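Local coordinates for protein PATF (Prochloron didemni, PDB 4BG2) that belongs to the prenyltransferase family of cyanobactin (patellamide) biosynthesis and has its barrel fold, although whether it transfers prenyl groups itself is uncertain, at residues A[164-174]-A[204-215]; A[102-110]-A[149-157]. All blocks are in the same frame, centred on the assembly; numbering follows the deposited sequence.

Contact 1: residues A[164-174]-A[204-215]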
loop_
_atom_site.group_PDB
_atom_site.type_symbol
_atom_site.label_atom_id
_atom_site.label_comp_id
_atom_site.label_asym_id
_atom_site.label_seq_id
_atom_site.Cartn_x
_atom_site.Cartn_y
_atom_site.Cartn_z
ATOM N N GLU A 164 18.085 -12.122 13.301
ATOM C CA GLU A 164 16.700 -12.052 13.785
ATOM C C GLU A 164 15.721 -11.408 12.765
ATOM O O GLU A 164 14.639 -11.933 12.490
ATOM C CB GLU A 164 16.669 -11.279 15.097
ATOM C CG GLU A 164 15.331 -11.295 15.829
ATOM C CD GLU A 164 15.304 -10.372 17.063
ATOM O OE1 GLU A 164 16.252 -9.573 17.266
ATOM O OE2 GLU A 164 14.312 -10.436 17.826
ATOM N N LEU A 165 16.103 -10.262 12.216
ATOM C CA LEU A 165 15.234 -9.578 11.263
ATOM C C LEU A 165 15.175 -10.341 9.921
ATOM O O LEU A 165 14.136 -10.414 9.303
ATOM C CB LEU A 165 15.700 -8.135 11.073
ATOM C CG LEU A 165 14.877 -7.259 10.143
ATOM C CD1 LEU A 165 13.378 -7.360 10.447
ATOM C CD2 LEU A 165 15.376 -5.819 10.256
ATOM N N THR A 166 16.280 -10.936 9.498
ATOM C CA THR A 166 16.274 -11.711 8.267
ATOM C C THR A 166 15.238 -12.817 8.320
ATOM O O THR A 166 14.484 -13.012 7.365
ATOM C CB THR A 166 17.662 -12.299 7.965
ATOM O OG1 THR A 166 18.592 -11.225 7.822
ATOM C CG2 THR A 166 17.660 -13.130 6.670
ATOM N N ARG A 167 15.177 -13.518 9.449
ATOM C CA ARG A 167 14.182 -14.580 9.643
ATOM C C ARG A 167 12.754 -14.042 9.645
ATOM O O ARG A 167 11.869 -14.656 9.072
ATOM C CB ARG A 167 14.458 -15.368 10.940
ATOM C CG ARG A 167 15.794 -16.112 10.922
ATOM C CD ARG A 167 15.844 -17.213 9.858
ATOM N NE ARG A 167 14.885 -18.283 10.155
ATOM C CZ ARG A 167 14.370 -19.128 9.262
ATOM N NH1 ARG A 167 14.703 -19.048 7.971
ATOM N NH2 ARG A 167 13.501 -20.054 9.663
ATOM N N VAL A 168 12.530 -12.906 10.297
ATOM C CA VAL A 168 11.220 -12.264 10.235
ATOM C C VAL A 168 10.837 -11.993 8.781
ATOM O O VAL A 168 9.710 -12.270 8.362
ATOM C CB VAL A 168 11.172 -10.948 11.040
ATOM C CG1 VAL A 168 9.857 -10.241 10.817
ATOM C CG2 VAL A 168 11.392 -11.204 12.545
ATOM N N LEU A 169 11.766 -11.434 8.018
ATOM C CA LEU A 169 11.493 -11.105 6.607
ATOM C C LEU A 169 11.303 -12.370 5.763
ATOM O O LEU A 169 10.416 -12.431 4.922
ATOM C CB LEU A 169 12.624 -10.244 6.025
ATOM C CG LEU A 169 12.842 -8.925 6.741
ATOM C CD1 LEU A 169 13.985 -8.137 6.140
ATOM C CD2 LEU A 169 11.569 -8.089 6.751
ATOM N N LEU A 170 12.140 -13.379 5.982
ATOM C CA LEU A 170 12.058 -14.604 5.176
ATOM C C LEU A 170 10.778 -15.401 5.470
ATOM O O LEU A 170 10.229 -16.034 4.570
ATOM C CB LEU A 170 13.285 -15.495 5.407
ATOM C CG LEU A 170 14.608 -15.121 4.728
ATOM C CD1 LEU A 170 15.703 -16.102 5.132
ATOM C CD2 LEU A 170 14.452 -15.092 3.214
ATOM N N ARG A 171 10.300 -15.359 6.718
ATOM C CA ARG A 171 9.181 -16.197 7.151
ATOM C C ARG A 171 7.814 -15.497 7.164
ATOM O O ARG A 171 6.822 -16.125 6.824
ATOM C CB ARG A 171 9.441 -16.766 8.548
ATOM C CG ARG A 171 10.654 -17.690 8.681
ATOM C CD ARG A 171 10.605 -18.910 7.772
ATOM N NE ARG A 171 9.304 -19.594 7.806
ATOM C CZ ARG A 171 8.953 -20.601 6.998
ATOM N NH1 ARG A 171 9.797 -21.072 6.088
ATOM N NH2 ARG A 171 7.748 -21.144 7.103
ATOM N N ASP A 172 7.744 -14.217 7.538
ATOM C CA ASP A 172 6.444 -13.539 7.732
ATOM C C ASP A 172 6.059 -12.490 6.671
ATOM O O ASP A 172 5.001 -11.858 6.783
ATOM C CB ASP A 172 6.398 -12.910 9.126
ATOM C CG ASP A 172 6.335 -13.965 10.249
ATOM O OD1 ASP A 172 6.132 -15.180 9.963
ATOM O OD2 ASP A 172 6.481 -13.571 11.424
ATOM N N THR A 173 6.896 -12.314 5.645
ATOM C CA THR A 173 6.595 -11.359 4.562
ATOM C C THR A 173 5.319 -11.804 3.886
ATOM O O THR A 173 5.223 -12.905 3.360
ATOM C CB THR A 173 7.768 -11.221 3.564
ATOM O OG1 THR A 173 8.829 -10.527 4.206
ATOM C CG2 THR A 173 7.384 -10.426 2.317
HETATM N N MSE A 174 4.318 -10.937 3.930
HETATM C CA MSE A 174 3.032 -11.211 3.297
HETATM C C MSE A 174 2.733 -10.242 2.167
HETATM O O MSE A 174 1.865 -10.496 1.366
HETATM C CB MSE A 174 1.946 -11.097 4.358
HETATM C CG MSE A 174 0.872 -12.162 4.230
HETATM SE SE MSE A 174 -0.356 -11.886 5.778
HETATM C CE MSE A 174 -1.289 -10.322 5.020
ATOM N N LYS A 204 1.904 -17.264 9.588
ATOM C CA LYS A 204 2.694 -16.043 9.621
ATOM C C LYS A 204 2.328 -15.095 10.772
ATOM O O LYS A 204 1.157 -14.934 11.116
ATOM C CB LYS A 204 2.609 -15.301 8.283
ATOM C CG LYS A 204 3.294 -16.082 7.178
ATOM C CD LYS A 204 3.264 -15.374 5.842
ATOM C CE LYS A 204 3.840 -16.309 4.780
ATOM N NZ LYS A 204 3.427 -15.877 3.438
ATOM N N GLY A 205 3.351 -14.482 11.364
ATOM C CA GLY A 205 3.150 -13.395 12.317
ATOM C C GLY A 205 3.945 -13.523 13.595
ATOM O O GLY A 205 4.317 -12.519 14.205
ATOM N N LYS A 206 4.203 -14.747 14.015
ATOM C CA LYS A 206 4.826 -14.981 15.309
ATOM C C LYS A 206 6.258 -14.482 15.368
ATOM O O LYS A 206 6.690 -14.018 16.419
ATOM C CB LYS A 206 4.699 -16.460 15.715
ATOM C CG LYS A 206 3.241 -16.843 15.950
ATOM C CD LYS A 206 3.051 -18.000 16.906
ATOM C CE LYS A 206 1.569 -18.297 17.071
ATOM N NZ LYS A 206 1.345 -19.613 17.732
ATOM N N HIS A 207 6.999 -14.539 14.254
ATOM C CA HIS A 207 8.353 -13.966 14.233
ATOM C C HIS A 207 8.314 -12.447 14.353
ATOM O O HIS A 207 9.125 -11.863 15.077
ATOM C CB HIS A 207 9.136 -14.371 12.992
ATOM C CG HIS A 207 9.336 -15.848 12.853
ATOM N ND1 HIS A 207 10.174 -16.569 13.676
ATOM C CD2 HIS A 207 8.837 -16.731 11.959
ATOM C CE1 HIS A 207 10.153 -17.841 13.316
ATOM N NE2 HIS A 207 9.372 -17.958 12.258
ATOM N N LEU A 208 7.368 -11.812 13.665
ATOM C CA LEU A 208 7.200 -10.368 13.750
ATOM C C LEU A 208 6.725 -9.940 15.151
ATOM O O LEU A 208 7.195 -8.937 15.674
ATOM C CB LEU A 208 6.226 -9.842 12.679
ATOM C CG LEU A 208 5.921 -8.327 12.721
ATOM C CD1 LEU A 208 7.184 -7.478 12.659
ATOM C CD2 LEU A 208 4.977 -7.909 11.606
ATOM N N GLU A 209 5.783 -10.670 15.723
ATOM C CA GLU A 209 5.308 -10.412 17.087
ATOM C C GLU A 209 6.470 -10.439 18.068
ATOM O O GLU A 209 6.630 -9.511 18.875
ATOM C CB GLU A 209 4.282 -11.458 17.537
ATOM C CG GLU A 209 2.896 -11.268 16.949
ATOM C CD GLU A 209 1.953 -12.433 17.230
ATOM O OE1 GLU A 209 2.182 -13.183 18.223
ATOM O OE2 GLU A 209 0.987 -12.598 16.445
ATOM N N GLN A 210 7.276 -11.502 17.980
ATOM C CA GLN A 210 8.428 -11.665 18.876
ATOM C C GLN A 210 9.434 -10.549 18.691
ATOM O O GLN A 210 9.960 -10.034 19.669
ATOM C CB GLN A 210 9.143 -13.019 18.698
ATOM C CG GLN A 210 8.662 -14.093 19.636
ATOM C CD GLN A 210 8.571 -13.658 21.101
ATOM O OE1 GLN A 210 9.568 -13.254 21.722
ATOM N NE2 GLN A 210 7.364 -13.759 21.662
ATOM N N TYR A 211 9.713 -10.215 17.432
ATOM C CA TYR A 211 10.671 -9.171 17.106
ATOM C C TYR A 211 10.189 -7.843 17.678
ATOM O O TYR A 211 10.957 -7.092 18.272
ATOM C CB TYR A 211 10.843 -9.063 15.579
ATOM C CG TYR A 211 11.744 -7.933 15.171
ATOM C CD1 TYR A 211 13.111 -8.120 15.063
ATOM C CD2 TYR A 211 11.235 -6.662 14.939
ATOM C CE1 TYR A 211 13.956 -7.073 14.710
ATOM C CE2 TYR A 211 12.072 -5.612 14.598
ATOM C CZ TYR A 211 13.429 -5.824 14.486
ATOM O OH TYR A 211 14.262 -4.797 14.126
ATOM N N THR A 212 8.901 -7.590 17.506
ATOM C CA THR A 212 8.240 -6.435 18.059
ATOM C C THR A 212 8.356 -6.373 19.589
ATOM O O THR A 212 8.760 -5.354 20.154
ATOM C CB THR A 212 6.766 -6.422 17.621
ATOM O OG1 THR A 212 6.724 -6.286 16.205
ATOM C CG2 THR A 212 5.993 -5.249 18.254
ATOM N N GLN A 213 8.021 -7.461 20.242
ATOM C CA GLN A 213 8.086 -7.506 21.712
ATOM C C GLN A 213 9.492 -7.247 22.221
ATOM O O GLN A 213 9.663 -6.473 23.138
ATOM C CB GLN A 213 7.581 -8.835 22.236
ATOM C CG GLN A 213 6.105 -9.045 21.979
ATOM C CD GLN A 213 5.696 -10.493 22.214
ATOM O OE1 GLN A 213 6.186 -11.415 21.554
ATOM N NE2 GLN A 213 4.815 -10.703 23.167
ATOM N N LYS A 214 10.492 -7.863 21.596
ATOM C CA LYS A 214 11.891 -7.687 22.011
ATOM C C LYS A 214 12.524 -6.360 21.622
ATOM O O LYS A 214 13.370 -5.846 22.344
ATOM C CB LYS A 214 12.756 -8.814 21.443
ATOM C CG LYS A 214 12.406 -10.191 21.981
ATOM C CD LYS A 214 13.100 -11.268 21.159
ATOM C CE LYS A 214 12.935 -12.647 21.782
ATOM N NZ LYS A 214 13.692 -13.677 21.008
ATOM N N ASN A 215 12.142 -5.805 20.471
ATOM C CA ASN A 215 12.918 -4.716 19.906
ATOM C C ASN A 215 12.227 -3.367 19.808
ATOM O O ASN A 215 12.902 -2.359 19.720
ATOM C CB ASN A 215 13.456 -5.132 18.528
ATOM C CG ASN A 215 14.266 -6.418 18.597
ATOM O OD1 ASN A 215 15.475 -6.381 18.735
ATOM N ND2 ASN A 215 13.596 -7.553 18.552
#
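The ring of Tyr211 is covered by Leu165 CD1 on one face, 4.3 Å above the ring plane, while Asn215 ND2 sits 3.6 Å above the opposite face. Both are displaced toward the rim, and Glu164 CG meets the ring edge. The His207 ring has Asp172 OD1 at its edge, 3.7 Å from His207 CD2. With CG anti to the backbone N (chi1 -171°) and an extended chain, Glu164 passes Tyr211 to accept a hydrogen bond at OE2 from Asn215 ND2 (3.1 Å), which arrives from above the carboxylate plane. Helices 163-172 and 206-215 run antiparallel, their segments at 150°, on the outside of an antiparallel barrel consistent with the ABBA prenyltransferase fold. Between them Val168 packs CG2 on Tyr211 CB (3.8 Å) and CG1 against Leu208. Asp172 holds the start of helix 206-215. Asp172 OD2 accepts from Leu208 N, 3.0 Å away, nearly along its C-O axis. Gly205 N, at the N-cap, reaches Asp172 OD1 at 3.2 Å (160°) from above the carboxylate plane. A leucine in place of Asp172 would probably leave the N-H groups of Gly205 and Leu208 without these acceptors. Arg171 CB lies near His207 CD2 (3.5 Å), its guanidinium salt-bridged to Glu147 and Asp145.

Contact 2: residues A[102-110]-A[149-157]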
loop_
_atom_site.group_PDB
_atom_site.type_symbol
_atom_site.label_atom_id
_atom_site.label_comp_id
_atom_site.label_asym_id
_atom_site.label_seq_id
_atom_site.Cartn_x
_atom_site.Cartn_y
_atom_site.Cartn_z
ATOM N N SER A 102 13.709 -4.223 -10.855
ATOM C CA SER A 102 13.363 -5.106 -9.726
ATOM C C SER A 102 12.023 -5.755 -9.904
ATOM O O SER A 102 11.873 -6.966 -9.712
ATOM C CB SER A 102 13.346 -4.345 -8.403
ATOM O OG SER A 102 14.644 -3.937 -8.055
ATOM N N PHE A 103 11.027 -4.958 -10.276
ATOM C CA PHE A 103 9.691 -5.509 -10.533
ATOM C C PHE A 103 9.665 -6.539 -11.694
ATOM O O PHE A 103 9.040 -7.600 -11.581
ATOM C CB PHE A 103 8.692 -4.389 -10.818
ATOM C CG PHE A 103 7.293 -4.873 -10.987
ATOM C CD1 PHE A 103 6.568 -5.324 -9.889
ATOM C CD2 PHE A 103 6.690 -4.887 -12.231
ATOM C CE1 PHE A 103 5.282 -5.807 -10.026
ATOM C CE2 PHE A 103 5.403 -5.365 -12.377
ATOM C CZ PHE A 103 4.696 -5.824 -11.271
ATOM N N ASP A 104 10.333 -6.218 -12.799
ATOM C CA ASP A 104 10.432 -7.162 -13.913
ATOM C C ASP A 104 11.096 -8.485 -13.507
ATOM O O ASP A 104 10.625 -9.547 -13.867
ATOM C CB ASP A 104 11.221 -6.568 -15.074
ATOM C CG ASP A 104 10.454 -5.528 -15.821
ATOM O OD1 ASP A 104 9.202 -5.505 -15.714
ATOM O OD2 ASP A 104 11.097 -4.731 -16.534
ATOM N N ARG A 105 12.168 -8.408 -12.737
ATOM C CA ARG A 105 12.855 -9.612 -12.293
ATOM C C ARG A 105 11.983 -10.420 -11.326
ATOM O O ARG A 105 11.954 -11.652 -11.398
ATOM C CB ARG A 105 14.204 -9.272 -11.679
ATOM C CG ARG A 105 15.239 -8.897 -12.729
ATOM C CD ARG A 105 16.375 -8.084 -12.143
ATOM N NE ARG A 105 17.186 -8.861 -11.210
ATOM C CZ ARG A 105 18.104 -8.354 -10.382
ATOM N NH1 ARG A 105 18.348 -7.047 -10.325
ATOM N NH2 ARG A 105 18.770 -9.166 -9.581
ATOM N N PHE A 106 11.225 -9.758 -10.462
ATOM C CA PHE A 106 10.372 -10.494 -9.528
ATOM C C PHE A 106 9.236 -11.151 -10.291
ATOM O O PHE A 106 8.919 -12.336 -10.068
ATOM C CB PHE A 106 9.823 -9.597 -8.414
ATOM C CG PHE A 106 8.999 -10.352 -7.413
ATOM C CD1 PHE A 106 7.689 -10.634 -7.667
ATOM C CD2 PHE A 106 9.565 -10.814 -6.247
ATOM C CE1 PHE A 106 6.930 -11.348 -6.768
ATOM C CE2 PHE A 106 8.809 -11.529 -5.338
ATOM C CZ PHE A 106 7.493 -11.799 -5.604
ATOM N N ALA A 107 8.648 -10.400 -11.222
ATOM C CA ALA A 107 7.548 -10.899 -12.036
ATOM C C ALA A 107 7.992 -12.083 -12.884
ATOM O O ALA A 107 7.301 -13.098 -12.927
ATOM C CB ALA A 107 6.974 -9.818 -12.921
ATOM N N ALA A 108 9.132 -11.939 -13.552
ATOM C CA ALA A 108 9.716 -13.019 -14.340
ATOM C C ALA A 108 9.949 -14.228 -13.454
ATOM O O ALA A 108 9.549 -15.327 -13.796
ATOM C CB ALA A 108 11.029 -12.574 -14.979
ATOM N N ALA A 109 10.559 -14.020 -12.291
ATOM C CA ALA A 109 10.895 -15.128 -11.409
ATOM C C ALA A 109 9.682 -15.898 -10.913
ATOM O O ALA A 109 9.709 -17.114 -10.851
ATOM C CB ALA A 109 11.725 -14.650 -10.237
ATOM N N HIS A 110 8.587 -15.215 -10.628
ATOM C CA HIS A 110 7.494 -15.867 -9.914
ATOM C C HIS A 110 6.180 -15.895 -10.649
ATOM O O HIS A 110 5.144 -16.165 -10.046
ATOM C CB HIS A 110 7.407 -15.273 -8.508
ATOM C CG HIS A 110 8.649 -15.511 -7.712
ATOM N ND1 HIS A 110 9.053 -16.775 -7.361
ATOM C CD2 HIS A 110 9.606 -14.674 -7.252
ATOM C CE1 HIS A 110 10.202 -16.714 -6.714
ATOM N NE2 HIS A 110 10.554 -15.450 -6.622
ATOM N N LEU A 149 9.740 -16.531 -2.416
ATOM C CA LEU A 149 9.304 -15.200 -2.850
ATOM C C LEU A 149 10.058 -14.135 -2.075
ATOM O O LEU A 149 10.556 -13.170 -2.650
ATOM C CB LEU A 149 7.798 -15.010 -2.622
ATOM C CG LEU A 149 6.848 -15.999 -3.289
ATOM C CD1 LEU A 149 5.399 -15.600 -3.091
ATOM C CD2 LEU A 149 7.174 -16.100 -4.767
ATOM N N ALA A 150 10.112 -14.305 -0.754
ATOM C CA ALA A 150 10.738 -13.343 0.143
ATOM C C ALA A 150 12.227 -13.255 -0.113
ATOM O O ALA A 150 12.791 -12.168 -0.012
ATOM C CB ALA A 150 10.481 -13.723 1.598
ATOM N N ARG A 151 12.870 -14.377 -0.458
ATOM C CA ARG A 151 14.302 -14.359 -0.839
ATOM C C ARG A 151 14.586 -13.514 -2.061
ATOM O O ARG A 151 15.485 -12.681 -2.056
ATOM C CB ARG A 151 14.839 -15.753 -1.136
ATOM C CG ARG A 151 15.265 -16.493 0.108
ATOM C CD ARG A 151 16.042 -17.752 -0.211
ATOM N NE ARG A 151 16.601 -18.232 1.050
ATOM C CZ ARG A 151 15.961 -19.024 1.898
ATOM N NH1 ARG A 151 14.751 -19.495 1.600
ATOM N NH2 ARG A 151 16.552 -19.367 3.039
ATOM N N THR A 152 13.813 -13.739 -3.117
ATOM C CA THR A 152 13.942 -12.953 -4.339
ATOM C C THR A 152 13.812 -11.461 -4.032
ATOM O O THR A 152 14.660 -10.668 -4.443
ATOM C CB THR A 152 12.871 -13.346 -5.343
ATOM O OG1 THR A 152 12.941 -14.757 -5.605
ATOM C CG2 THR A 152 13.040 -12.553 -6.642
ATOM N N ALA A 153 12.772 -11.079 -3.279
ATOM C CA ALA A 153 12.573 -9.661 -2.891
ATOM C C ALA A 153 13.756 -9.122 -2.091
ATOM O O ALA A 153 14.232 -8.005 -2.333
ATOM C CB ALA A 153 11.277 -9.492 -2.093
ATOM N N LEU A 154 14.227 -9.923 -1.138
ATOM C CA LEU A 154 15.354 -9.546 -0.287
ATOM C C LEU A 154 16.627 -9.316 -1.109
ATOM O O LEU A 154 17.372 -8.380 -0.858
ATOM C CB LEU A 154 15.604 -10.645 0.757
ATOM C CG LEU A 154 16.265 -10.304 2.077
ATOM C CD1 LEU A 154 15.503 -9.256 2.864
ATOM C CD2 LEU A 154 16.392 -11.584 2.900
ATOM N N VAL A 155 16.873 -10.185 -2.075
ATOM C CA VAL A 155 17.989 -10.008 -3.010
ATOM C C VAL A 155 17.849 -8.728 -3.827
ATOM O O VAL A 155 18.800 -7.979 -3.969
ATOM C CB VAL A 155 18.083 -11.202 -3.987
ATOM C CG1 VAL A 155 18.958 -10.864 -5.191
ATOM C CG2 VAL A 155 18.606 -12.425 -3.256
ATOM N N LEU A 156 16.659 -8.477 -4.362
ATOM C CA LEU A 156 16.427 -7.258 -5.144
ATOM C C LEU A 156 16.529 -6.020 -4.267
ATOM O O LEU A 156 16.965 -4.974 -4.730
ATOM C CB LEU A 156 15.058 -7.306 -5.836
ATOM C CG LEU A 156 14.847 -8.473 -6.802
ATOM C CD1 LEU A 156 13.425 -8.494 -7.335
ATOM C CD2 LEU A 156 15.879 -8.418 -7.930
ATOM N N ASP A 157 16.126 -6.132 -3.000
ATOM C CA ASP A 157 16.262 -5.017 -2.065
ATOM C C ASP A 157 17.732 -4.798 -1.756
ATOM O O ASP A 157 18.194 -3.661 -1.704
ATOM C CB ASP A 157 15.500 -5.306 -0.775
ATOM C CG ASP A 157 15.790 -4.306 0.317
ATOM O OD1 ASP A 157 15.422 -3.111 0.164
ATOM O OD2 ASP A 157 16.358 -4.715 1.360
#
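Leu149 lays its CD2 methyl over one face of the His110 imidazole, 3.4 Å from the ring centroid, a CH-pi contact close to the ring normal. Ala109 CB lies over the opposite face, so the imidazole is held between two aliphatic groups. Its rotation is further fixed at the edge, where His110 NE2 and Thr152 OG1 share a nearly straight hydrogen bond of 2.7 Å (168°) in which either atom could be the donor. Thr152 OG1 also bonds to the carbonyl O of Glu148, which ties the hydroxyl to its own helix. One turn back, Phe106 has its CG anti to the backbone N (chi1 -177°), and its side chain enters as a knob among Leu149, Thr152, Ala153 and Leu156. The ring edge faces Leu149 O, 3.6 Å from Phe106 CE2, and the Thr152 CG2 methyl comes within 3.9 Å of Phe106 CD2. The helices lie antiparallel (159° between the segments), with axes 10.2 Å apart at closest approach. Phe106 and Leu149 also touch Ile138 and Ile140 of strand 133-140, which places the pair on the outer helical layer of the antiparallel barrel, as in ABBA prenyltransferases. Toward the other end Leu156 divides its two methyls. CD1 packs against Phe106 CB and approaches the carbonyl of Ser102, whereas CD2 sits centrally over one face of the Arg105 guanidinium, 3.3 Å from Arg105 CZ. The bend in the arginine chain at chi3 turns this flat group over the leucine, making an apolar contact with a charged side chain at the exposed margin of the interface.

Contact 2 and contact 1 lie in series along the chain, and their centres are about 20 Å apart. They are joined by direct packing of consecutive helices: helix 147-157, the second partner of contact 2, rests against helix 163-172, the first partner of contact 1. Leu170 CD2 comes within 3.5 Å of Arg151 CG, and Leu169 CD1 within 3.8 Å of Leu154 CD1. The four helices therefore form a continuous chain of neighbours, 101-110, 147-157, 163-172 and 206-215, around the outside of the barrel. The contact centres lie about 18 Å (contact 2) and 19 Å (contact 1) from the centre of the chain, in keeping with that peripheral position.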